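Local coordinates for protein alkaline phosphatase (Thermus thermophilus, PDB 7KWD) that probably hydrolyses phosphate monoesters at alkaline pH as a zinc- and magnesium-dependent homodimeric phosphatase, at residues E72-R77 with L441-G446; E212-S217 with K248-A253; H459-M464 with Y472-M477. One frame throughout, in Å; residues are numbered along the deposited sequence. Where two conformers were deposited one is given.

Interaction 1 (E72-R77 with L441-G446); sequences ERLLAR and LLYGQG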
loop_
_atom_site.group_PDB
_atom_site.type_symbol
_atom_site.label_atom_id
_atom_site.label_comp_id
_atom_site.label_asym_id
_atom_site.label_seq_id
_atom_site.Cartn_x
_atom_site.Cartn_y
_atom_site.Cartn_z
ATOM N N GLU A 72 8.681 -12.387 -4.114
ATOM C CA GLU A 72 7.913 -12.260 -5.352
ATOM C C GLU A 72 7.493 -13.645 -5.862
ATOM O O GLU A 72 6.341 -13.856 -6.260
ATOM C CB GLU A 72 8.700 -11.520 -6.444
ATOM C CG GLU A 72 7.940 -11.466 -7.780
ATOM C CD GLU A 72 8.715 -10.844 -8.947
ATOM O OE1 GLU A 72 9.708 -10.140 -8.703
ATOM O OE2 GLU A 72 8.333 -11.082 -10.113
ATOM N N ARG A 73 8.432 -14.597 -5.889
ATOM C CA ARG A 73 8.100 -15.941 -6.375
ATOM C C ARG A 73 6.954 -16.547 -5.577
ATOM O O ARG A 73 6.087 -17.221 -6.150
ATOM C CB ARG A 73 9.322 -16.849 -6.304
ATOM C CG ARG A 73 10.540 -16.261 -7.009
ATOM C CD ARG A 73 11.801 -17.190 -6.931
ATOM N NE ARG A 73 13.079 -16.468 -7.090
ATOM C CZ ARG A 73 14.215 -17.052 -7.484
ATOM N NH1 ARG A 73 14.238 -18.352 -7.754
ATOM N NH2 ARG A 73 15.321 -16.341 -7.636
ATOM N N LEU A 74 6.945 -16.338 -4.242
ATOM C CA LEU A 74 5.870 -16.889 -3.428
ATOM C C LEU A 74 4.544 -16.184 -3.733
ATOM O O LEU A 74 3.509 -16.828 -3.919
ATOM C CB LEU A 74 6.191 -16.801 -1.931
ATOM C CG LEU A 74 7.436 -17.503 -1.430
ATOM C CD1 LEU A 74 7.535 -17.586 0.059
ATOM C CD2 LEU A 74 7.530 -18.882 -2.027
ATOM N N LEU A 75 4.544 -14.858 -3.767
ATOM C CA LEU A 75 3.280 -14.177 -4.036
ATOM C C LEU A 75 2.746 -14.471 -5.436
ATOM O O LEU A 75 1.545 -14.334 -5.667
ATOM C CB LEU A 75 3.452 -12.670 -3.878
ATOM C CG LEU A 75 3.827 -12.180 -2.474
ATOM C CD1 LEU A 75 4.184 -10.711 -2.578
ATOM C CD2 LEU A 75 2.687 -12.367 -1.486
ATOM N N ALA A 76 3.624 -14.883 -6.356
ATOM C CA ALA A 76 3.294 -15.216 -7.732
ATOM C C ALA A 76 2.825 -16.647 -7.888
ATOM O O ALA A 76 2.512 -17.052 -9.005
ATOM C CB ALA A 76 4.519 -14.977 -8.630
ATOM N N ARG A 77 2.737 -17.407 -6.802
ATOM C CA ARG A 77 2.388 -18.813 -6.927
ATOM C C ARG A 77 1.508 -19.346 -5.802
ATOM O O ARG A 77 0.631 -20.177 -6.035
ATOM C CB ARG A 77 3.677 -19.621 -6.990
ATOM C CG ARG A 77 3.456 -21.081 -7.247
ATOM C CD ARG A 77 4.756 -21.792 -7.609
ATOM N NE ARG A 77 4.549 -23.236 -7.681
ATOM C CZ ARG A 77 5.517 -24.138 -7.788
ATOM N NH1 ARG A 77 6.792 -23.755 -7.828
ATOM N NH2 ARG A 77 5.199 -25.420 -7.850
ATOM N N LEU A 441 0.250 -14.597 3.518
ATOM C CA LEU A 441 0.679 -15.597 2.543
ATOM C C LEU A 441 0.845 -16.953 3.206
ATOM O O LEU A 441 1.430 -17.050 4.286
ATOM C CB LEU A 441 2.006 -15.182 1.897
ATOM C CG LEU A 441 2.914 -16.188 1.181
ATOM C CD1 LEU A 441 2.334 -16.538 -0.154
ATOM C CD2 LEU A 441 4.280 -15.553 0.981
ATOM N N LEU A 442 0.391 -17.998 2.519
ATOM C CA LEU A 442 0.442 -19.367 3.014
ATOM C C LEU A 442 1.339 -20.221 2.137
ATOM O O LEU A 442 1.183 -20.256 0.910
ATOM C CB LEU A 442 -0.941 -20.003 3.046
ATOM C CG LEU A 442 -1.996 -19.231 3.842
ATOM C CD1 LEU A 442 -3.370 -19.924 3.703
ATOM C CD2 LEU A 442 -1.585 -19.159 5.266
ATOM N N TYR A 443 2.269 -20.926 2.756
ATOM C CA TYR A 443 3.222 -21.743 2.006
ATOM C C TYR A 443 3.153 -23.138 2.599
ATOM O O TYR A 443 3.655 -23.390 3.707
ATOM C CB TYR A 443 4.637 -21.174 2.060
ATOM C CG TYR A 443 5.594 -21.948 1.181
ATOM C CD1 TYR A 443 6.242 -23.085 1.647
ATOM C CD2 TYR A 443 5.818 -21.571 -0.129
ATOM C CE1 TYR A 443 7.094 -23.815 0.832
ATOM C CE2 TYR A 443 6.682 -22.286 -0.934
ATOM C CZ TYR A 443 7.322 -23.401 -0.446
ATOM O OH TYR A 443 8.179 -24.096 -1.279
ATOM N N GLY A 444 2.528 -24.031 1.876
ATOM C CA GLY A 444 2.324 -25.373 2.380
ATOM C C GLY A 444 1.786 -26.274 1.296
ATOM O O GLY A 444 1.440 -25.834 0.191
ATOM N N GLN A 445 1.727 -27.559 1.654
ATOM C CA GLN A 445 1.284 -28.589 0.734
ATOM C C GLN A 445 -0.229 -28.627 0.725
ATOM O O GLN A 445 -0.867 -28.626 1.785
ATOM C CB GLN A 445 1.850 -29.948 1.160
ATOM C CG GLN A 445 1.336 -31.130 0.351
ATOM C CD GLN A 445 2.098 -32.417 0.664
ATOM O OE1 GLN A 445 1.626 -33.260 1.436
ATOM N NE2 GLN A 445 3.287 -32.564 0.067
ATOM N N GLY A 446 -0.806 -28.642 -0.470
ATOM C CA GLY A 446 -2.221 -28.925 -0.616
ATOM C C GLY A 446 -3.159 -27.762 -0.419
ATOM O O GLY A 446 -4.328 -27.970 -0.105
#
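Leu74, on the last turn of helix 70-75, reaches across to Leu441 and Tyr443 on strand 438-443: this is helix-on-strand packing, nearly all apolar, in which a short helix lies against a strand through leucines. The first group of contacts is aliphatic. Leu441 CD2 lies 3.7 Å from Leu74 CB and 3.9 Å from Leu74 CD1, so one methyl of the strand leucine fills the angle between stem and branch of the helix leucine; the two side chains cross at about a right angle. Leu441 puts its CG anti to the backbone N (chi1 161°), which carries CD2 out toward the helix, while its other methyl, CD1, stands 4.0 Å from Leu74 O. Leu75 adds a looser touch, its CD2 4.3 Å from Leu441 CD2.

The second group is aliphatic on aromatic. Leu74 CD2 approaches the Tyr443 ring obliquely, equally close to CD2 and CE2 of the tyrosine, 3.7 Å from each. The two leucine methyls thus divide the work, CD1 meeting the strand leucine and CD2 the tyrosine.

No hydrogen bond links the two segments. Asp305 OD1 holds the Tyr443 hydroxyl by a hydrogen bond, while the Leu74 methyl and Tyr78 touch the ring. Within the helix end, Ala76 N bonds Glu72 O and Arg77 N bonds Leu74 O.

All four touching residues are buried. Leu74 also packs on Leu297 and Thr301 of helix 283-306, Leu75 on Trp51 and Tyr54 of helix 51-65, and the strand pairs with strand 310-325 through Leu441 and Tyr443. Helix 70-75 thus touches strand 438-443, helix 283-306 and helix 51-65 at once, and Glu72 of the helix and Ala76 just after it pack on Gly26 of the second subunit.

Interaction 2 (E212-S217 with K248-A253); sequences EELVRS and KEMVQA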
loop_
_atom_site.group_PDB
_atom_site.type_symbol
_atom_site.label_atom_id
_atom_site.label_comp_id
_atom_site.label_asym_id
_atom_site.label_seq_id
_atom_site.Cartn_x
_atom_site.Cartn_y
_atom_site.Cartn_z
ATOM N N GLU A 212 29.469 -16.470 16.791
ATOM C CA GLU A 212 30.380 -17.596 16.925
ATOM C C GLU A 212 29.851 -18.579 17.943
ATOM O O GLU A 212 29.800 -19.792 17.693
ATOM C CB GLU A 212 31.767 -17.114 17.356
ATOM C CG GLU A 212 32.557 -16.360 16.293
ATOM C CD GLU A 212 32.055 -14.931 16.028
ATOM O OE1 GLU A 212 31.280 -14.369 16.860
ATOM O OE2 GLU A 212 32.428 -14.380 14.956
ATOM N N GLU A 213 29.484 -18.075 19.122
ATOM C CA GLU A 213 28.936 -18.961 20.145
ATOM C C GLU A 213 27.665 -19.633 19.648
ATOM O O GLU A 213 27.428 -20.819 19.916
ATOM C CB GLU A 213 28.660 -18.181 21.426
ATOM C CG GLU A 213 29.928 -17.691 22.129
ATOM C CD GLU A 213 29.630 -16.811 23.327
ATOM O OE1 GLU A 213 28.447 -16.721 23.730
ATOM O OE2 GLU A 213 30.569 -16.186 23.846
ATOM N N LEU A 214 26.843 -18.888 18.899
ATOM C CA LEU A 214 25.570 -19.432 18.444
ATOM C C LEU A 214 25.795 -20.661 17.572
ATOM O O LEU A 214 25.190 -21.717 17.799
ATOM C CB LEU A 214 24.783 -18.355 17.694
ATOM C CG LEU A 214 23.482 -18.804 17.015
ATOM C CD1 LEU A 214 22.442 -19.271 18.026
ATOM C CD2 LEU A 214 22.951 -17.680 16.155
ATOM N N VAL A 215 26.703 -20.557 16.602
ATOM C CA VAL A 215 26.844 -21.641 15.641
ATOM C C VAL A 215 27.581 -22.817 16.262
ATOM O O VAL A 215 27.251 -23.979 15.959
ATOM C CB VAL A 215 27.515 -21.115 14.358
ATOM C CG1 VAL A 215 28.994 -20.736 14.588
ATOM C CG2 VAL A 215 27.394 -22.145 13.282
ATOM N N ARG A 216 28.520 -22.535 17.163
ATOM C CA ARG A 216 29.274 -23.580 17.848
ATOM C C ARG A 216 28.405 -24.366 18.815
ATOM O O ARG A 216 28.715 -25.514 19.146
ATOM C CB ARG A 216 30.436 -22.978 18.661
ATOM C CG ARG A 216 31.700 -22.575 17.886
ATOM C CD ARG A 216 32.529 -21.461 18.631
ATOM N NE ARG A 216 32.269 -21.430 20.086
ATOM C CZ ARG A 216 32.571 -20.419 20.920
ATOM N NH1 ARG A 216 33.161 -19.306 20.465
ATOM N NH2 ARG A 216 32.272 -20.529 22.222
ATOM N N SER A 217 27.331 -23.763 19.309
ATOM C CA SER A 217 26.612 -24.384 20.411
ATOM C C SER A 217 26.036 -25.729 19.997
ATOM O O SER A 217 25.493 -25.880 18.903
ATOM C CB SER A 217 25.474 -23.492 20.897
ATOM O OG SER A 217 24.829 -24.119 21.995
ATOM N N LYS A 248 19.018 -14.854 9.303
ATOM C CA LYS A 248 19.230 -16.207 8.790
ATOM C C LYS A 248 20.045 -17.049 9.756
ATOM O O LYS A 248 19.696 -18.214 10.036
ATOM C CB LYS A 248 19.942 -16.147 7.429
ATOM C CG LYS A 248 20.232 -17.537 6.817
ATOM C CD LYS A 248 20.991 -17.358 5.491
ATOM C CE LYS A 248 21.146 -18.663 4.706
ATOM N NZ LYS A 248 21.985 -18.413 3.490
ATOM N N GLU A 249 21.155 -16.498 10.258
ATOM C CA GLU A 249 22.012 -17.264 11.166
ATOM C C GLU A 249 21.247 -17.708 12.401
ATOM O O GLU A 249 21.483 -18.795 12.937
ATOM C CB GLU A 249 23.237 -16.432 11.578
ATOM C CG GLU A 249 24.344 -16.410 10.505
ATOM C CD GLU A 249 25.464 -15.391 10.753
ATOM O OE1 GLU A 249 25.231 -14.295 11.323
ATOM O OE2 GLU A 249 26.595 -15.699 10.347
ATOM N N MET A 250 20.353 -16.858 12.893
ATOM C CA MET A 250 19.558 -17.224 14.062
ATOM C C MET A 250 18.559 -18.322 13.715
ATOM O O MET A 250 18.437 -19.305 14.452
ATOM C CB MET A 250 18.856 -15.978 14.613
ATOM C CG MET A 250 19.812 -15.034 15.354
ATOM S SD MET A 250 19.027 -13.699 16.257
ATOM C CE MET A 250 18.704 -12.482 15.152
ATOM N N VAL A 251 17.868 -18.208 12.571
ATOM C CA VAL A 251 16.965 -19.293 12.166
ATOM C C VAL A 251 17.729 -20.609 11.960
ATOM O O VAL A 251 17.252 -21.686 12.353
ATOM C CB VAL A 251 16.179 -18.883 10.909
ATOM C CG1 VAL A 251 15.363 -20.038 10.417
ATOM C CG2 VAL A 251 15.243 -17.688 11.220
ATOM N N GLN A 252 18.912 -20.557 11.325
ATOM C CA GLN A 252 19.669 -21.796 11.094
ATOM C C GLN A 252 19.932 -22.538 12.400
ATOM O O GLN A 252 19.947 -23.776 12.416
ATOM C CB GLN A 252 21.000 -21.500 10.400
ATOM C CG GLN A 252 20.844 -20.982 9.000
ATOM C CD GLN A 252 22.171 -20.632 8.332
ATOM O OE1 GLN A 252 22.885 -19.697 8.752
ATOM N NE2 GLN A 252 22.479 -21.337 7.237
ATOM N N ALA A 253 20.105 -21.804 13.504
ATOM C CA ALA A 253 20.316 -22.453 14.792
ATOM C C ALA A 253 19.015 -22.971 15.382
ATOM O O ALA A 253 19.000 -24.017 16.039
ATOM C CB ALA A 253 20.985 -21.479 15.774
#
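Leu214 on helix 211-216 has the most surface buried here, and it meets Ala253 and Met250 on one side of helix 247-259. This is near-parallel helix-helix packing of a short helix on a longer one, the axes of the two segments 9.9 Å apart at closest approach with a crossing angle of 27°. Leu214 holds its CG anti to the backbone N (chi1 174°), which carries the forked end toward helix 247-259, and the two methyls then part company.

CD1 goes to Ala253, coming within 3.5 Å of Ala253 CB, a carbon pair tighter than usual van der Waals contact; Leu214 CG follows at 3.9 Å from the same CB. The alanine, whose side chain points at the leucine, is small enough for the fork to come down on it. CD2 settles one turn earlier, 3.7 Å from Glu249 O and 4.0 Å from Met250 CA, resting on helix backbone as much as on side chains.

Met250 comes third. Its CB points away from the leucine, but CG still touches Leu214 CD2 at 4.2 Å; beyond it the chain heads for Val139 of strand 135-140. The carboxylate of Glu249, at the margin, is engaged by Ser246 N near the start of its own helix.

Cutting Leu214 back to an alanine would probably leave a gap over Ala253 CB and Glu249 O and cost the segments their main apolar contact.

No hydrogen bond or salt bridge crosses between the segments; just beyond them Arg257 NH2 makes a weak hydrogen bond to Ser217 O. Between the segments themselves the contact rests on van der Waals fit, set by the branching of one leucine and the smallness of one alanine, with Val208 and Phe226 packing on the same leucine.

Interaction 3 (H459-M464 with Y472-M477); sequences HVFRLM and YQNPVM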
loop_
_atom_site.group_PDB
_atom_site.type_symbol
_atom_site.label_atom_id
_atom_site.label_comp_id
_atom_site.label_asym_id
_atom_site.label_seq_id
_atom_site.Cartn_x
_atom_site.Cartn_y
_atom_site.Cartn_z
ATOM N N HIS A 459 -8.123 -13.435 11.867
ATOM C CA HIS A 459 -8.267 -14.725 11.207
ATOM C C HIS A 459 -6.969 -15.513 11.221
ATOM O O HIS A 459 -6.989 -16.747 11.083
ATOM C CB HIS A 459 -8.742 -14.552 9.785
ATOM C CG HIS A 459 -9.244 -15.819 9.191
ATOM N ND1 HIS A 459 -10.277 -16.536 9.754
ATOM C CD2 HIS A 459 -8.812 -16.539 8.133
ATOM C CE1 HIS A 459 -10.483 -17.627 9.041
ATOM N NE2 HIS A 459 -9.615 -17.646 8.047
ATOM N N VAL A 460 -5.831 -14.831 11.396
ATOM C CA VAL A 460 -4.590 -15.572 11.490
ATOM C C VAL A 460 -4.643 -16.530 12.675
ATOM O O VAL A 460 -4.165 -17.676 12.592
ATOM C CB VAL A 460 -3.393 -14.617 11.560
ATOM C CG1 VAL A 460 -2.200 -15.420 11.962
ATOM C CG2 VAL A 460 -3.240 -13.923 10.210
ATOM N N PHE A 461 -5.274 -16.105 13.775
ATOM C CA PHE A 461 -5.493 -17.004 14.905
ATOM C C PHE A 461 -6.277 -18.251 14.499
ATOM O O PHE A 461 -5.892 -19.370 14.837
ATOM C CB PHE A 461 -6.237 -16.254 16.001
ATOM C CG PHE A 461 -6.530 -17.082 17.227
ATOM C CD1 PHE A 461 -5.519 -17.410 18.118
ATOM C CD2 PHE A 461 -7.822 -17.531 17.480
ATOM C CE1 PHE A 461 -5.786 -18.150 19.256
ATOM C CE2 PHE A 461 -8.092 -18.285 18.600
ATOM C CZ PHE A 461 -7.077 -18.586 19.498
ATOM N N ARG A 462 -7.376 -18.074 13.752
ATOM C CA ARG A 462 -8.163 -19.221 13.309
ATOM C C ARG A 462 -7.372 -20.143 12.397
ATOM O O ARG A 462 -7.481 -21.375 12.497
ATOM C CB ARG A 462 -9.432 -18.733 12.608
ATOM C CG ARG A 462 -10.326 -18.018 13.586
ATOM C CD ARG A 462 -11.704 -17.729 13.035
ATOM N NE ARG A 462 -12.257 -16.634 13.801
ATOM C CZ ARG A 462 -12.097 -15.364 13.459
ATOM N NH1 ARG A 462 -11.437 -15.063 12.345
ATOM N NH2 ARG A 462 -12.597 -14.412 14.225
ATOM N N LEU A 463 -6.562 -19.575 11.501
ATOM C CA LEU A 463 -5.756 -20.410 10.625
ATOM C C LEU A 463 -4.732 -21.215 11.414
ATOM O O LEU A 463 -4.499 -22.394 11.128
ATOM C CB LEU A 463 -5.039 -19.554 9.589
ATOM C CG LEU A 463 -5.911 -18.740 8.644
ATOM C CD1 LEU A 463 -4.989 -17.826 7.837
ATOM C CD2 LEU A 463 -6.696 -19.638 7.782
ATOM N N MET A 464 -4.081 -20.586 12.385
ATOM C CA MET A 464 -3.130 -21.333 13.200
ATOM C C MET A 464 -3.830 -22.452 13.953
ATOM O O MET A 464 -3.300 -23.574 14.058
ATOM C CB MET A 464 -2.419 -20.409 14.177
ATOM C CG MET A 464 -1.583 -19.371 13.486
ATOM S SD MET A 464 -0.355 -18.609 14.550
ATOM C CE MET A 464 -1.357 -17.662 15.687
ATOM N N TYR A 472 -9.459 -22.744 20.049
ATOM C CA TYR A 472 -10.066 -22.382 21.322
ATOM C C TYR A 472 -10.453 -20.918 21.196
ATOM O O TYR A 472 -10.146 -20.260 20.196
ATOM C CB TYR A 472 -9.111 -22.617 22.482
ATOM C CG TYR A 472 -7.861 -21.773 22.405
ATOM C CD1 TYR A 472 -6.757 -22.177 21.633
ATOM C CD2 TYR A 472 -7.764 -20.591 23.115
ATOM C CE1 TYR A 472 -5.593 -21.422 21.606
ATOM C CE2 TYR A 472 -6.622 -19.816 23.069
ATOM C CZ TYR A 472 -5.538 -20.232 22.325
ATOM O OH TYR A 472 -4.398 -19.445 22.276
ATOM N N GLN A 473 -11.111 -20.387 22.202
ATOM C CA GLN A 473 -11.610 -19.022 22.158
ATOM C C GLN A 473 -11.062 -18.220 23.331
ATOM O O GLN A 473 -10.755 -18.770 24.391
ATOM C CB GLN A 473 -13.139 -18.984 22.177
ATOM C CG GLN A 473 -13.779 -19.625 23.391
ATOM C CD GLN A 473 -15.290 -19.437 23.388
ATOM O OE1 GLN A 473 -16.014 -20.246 22.810
ATOM N NE2 GLN A 473 -15.769 -18.364 24.020
ATOM N N ASN A 474 -10.915 -16.914 23.104
ATOM C CA ASN A 474 -10.529 -15.907 24.071
ATOM C C ASN A 474 -11.690 -14.931 24.187
ATOM O O ASN A 474 -12.422 -14.714 23.217
ATOM C CB ASN A 474 -9.260 -15.153 23.643
ATOM C CG ASN A 474 -7.978 -15.853 24.096
ATOM O OD1 ASN A 474 -7.793 -16.139 25.264
ATOM N ND2 ASN A 474 -7.081 -16.118 23.148
ATOM N N PRO A 475 -11.858 -14.310 25.337
ATOM C CA PRO A 475 -12.956 -13.351 25.467
ATOM C C PRO A 475 -12.766 -12.106 24.620
ATOM O O PRO A 475 -11.648 -11.689 24.286
ATOM C CB PRO A 475 -12.965 -13.012 26.967
ATOM C CG PRO A 475 -11.541 -13.326 27.440
ATOM C CD PRO A 475 -11.111 -14.502 26.588
ATOM N N VAL A 476 -13.892 -11.507 24.306
ATOM C CA VAL A 476 -14.022 -10.336 23.466
ATOM C C VAL A 476 -14.380 -9.130 24.317
ATOM O O VAL A 476 -14.985 -9.252 25.380
ATOM C CB VAL A 476 -15.112 -10.643 22.418
ATOM C CG1 VAL A 476 -15.576 -9.375 21.737
ATOM C CG2 VAL A 476 -14.609 -11.696 21.393
ATOM N N MET A 477 -13.994 -7.953 23.832
ATOM C CA MET A 477 -14.400 -6.658 24.371
ATOM C C MET A 477 -14.877 -5.841 23.182
ATOM O O MET A 477 -14.281 -5.909 22.101
ATOM C CB MET A 477 -13.234 -5.948 25.108
ATOM C CG MET A 477 -13.414 -4.450 25.444
ATOM S SD MET A 477 -12.028 -3.733 26.421
ATOM C CE MET A 477 -11.852 -4.966 27.715
#
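Phe461 of helix 459-468 and Tyr472 in the loop that follows form a T-shaped (edge-to-face) aromatic pair, joining the helix to the chain that leads on to helix 479-487. The ring planes stand at 85° with centroids 5.1 Å apart, and Phe461 presents its edge: CZ hangs over one face of the tyrosine, 3.6 Å from Tyr472 CZ and offset toward the rim. With chi1 at 180°, CG of Phe461 is anti to its amide nitrogen and the ring extends from the helix toward the loop. The same ring edge also meets backbone, for Tyr472 O lies near the plane of the phenylalanine, 3.3 Å from Phe461 CE2. Phe125 of helix 125-131 packs against both aromatic residues, and Lys123 O takes a hydrogen bond from the tyrosine hydroxyl.

The contact thins out further along the loop. Asn474 ND2 approaches the ring obliquely and distantly; its amide is engaged by Cys104 O and Lys123 N. Beyond Asn474 the loop makes no further contact with the helix segment. On the helix, the partly exposed Arg462 turns back to its own segment: its NH1 bonds His459 ND1 at 3.2 Å, in the plane of the imidazole.

In the fold
The three contacts lie at separate places around the fold, each about 20 Å from the centre of the chain. Interactions 1 and 3 come closest, about 4 Å between nearest atoms without touching, although their centres are 24 Å apart. Interaction 2 stands off from both, its centre 27 Å from that of interaction 1 and 33 Å from that of interaction 3. Helix 283-306 bridges the first two: the same part of it packs on Leu74 and Tyr443 and, through interleaved residues, on Val251. In interaction 2 the side chain of Met250 lies about 9 Å from that of magnesium ligand Glu270 and about 13 Å from the magnesium ion; interactions 1 and 3 lie away from the metal and catalytic sites.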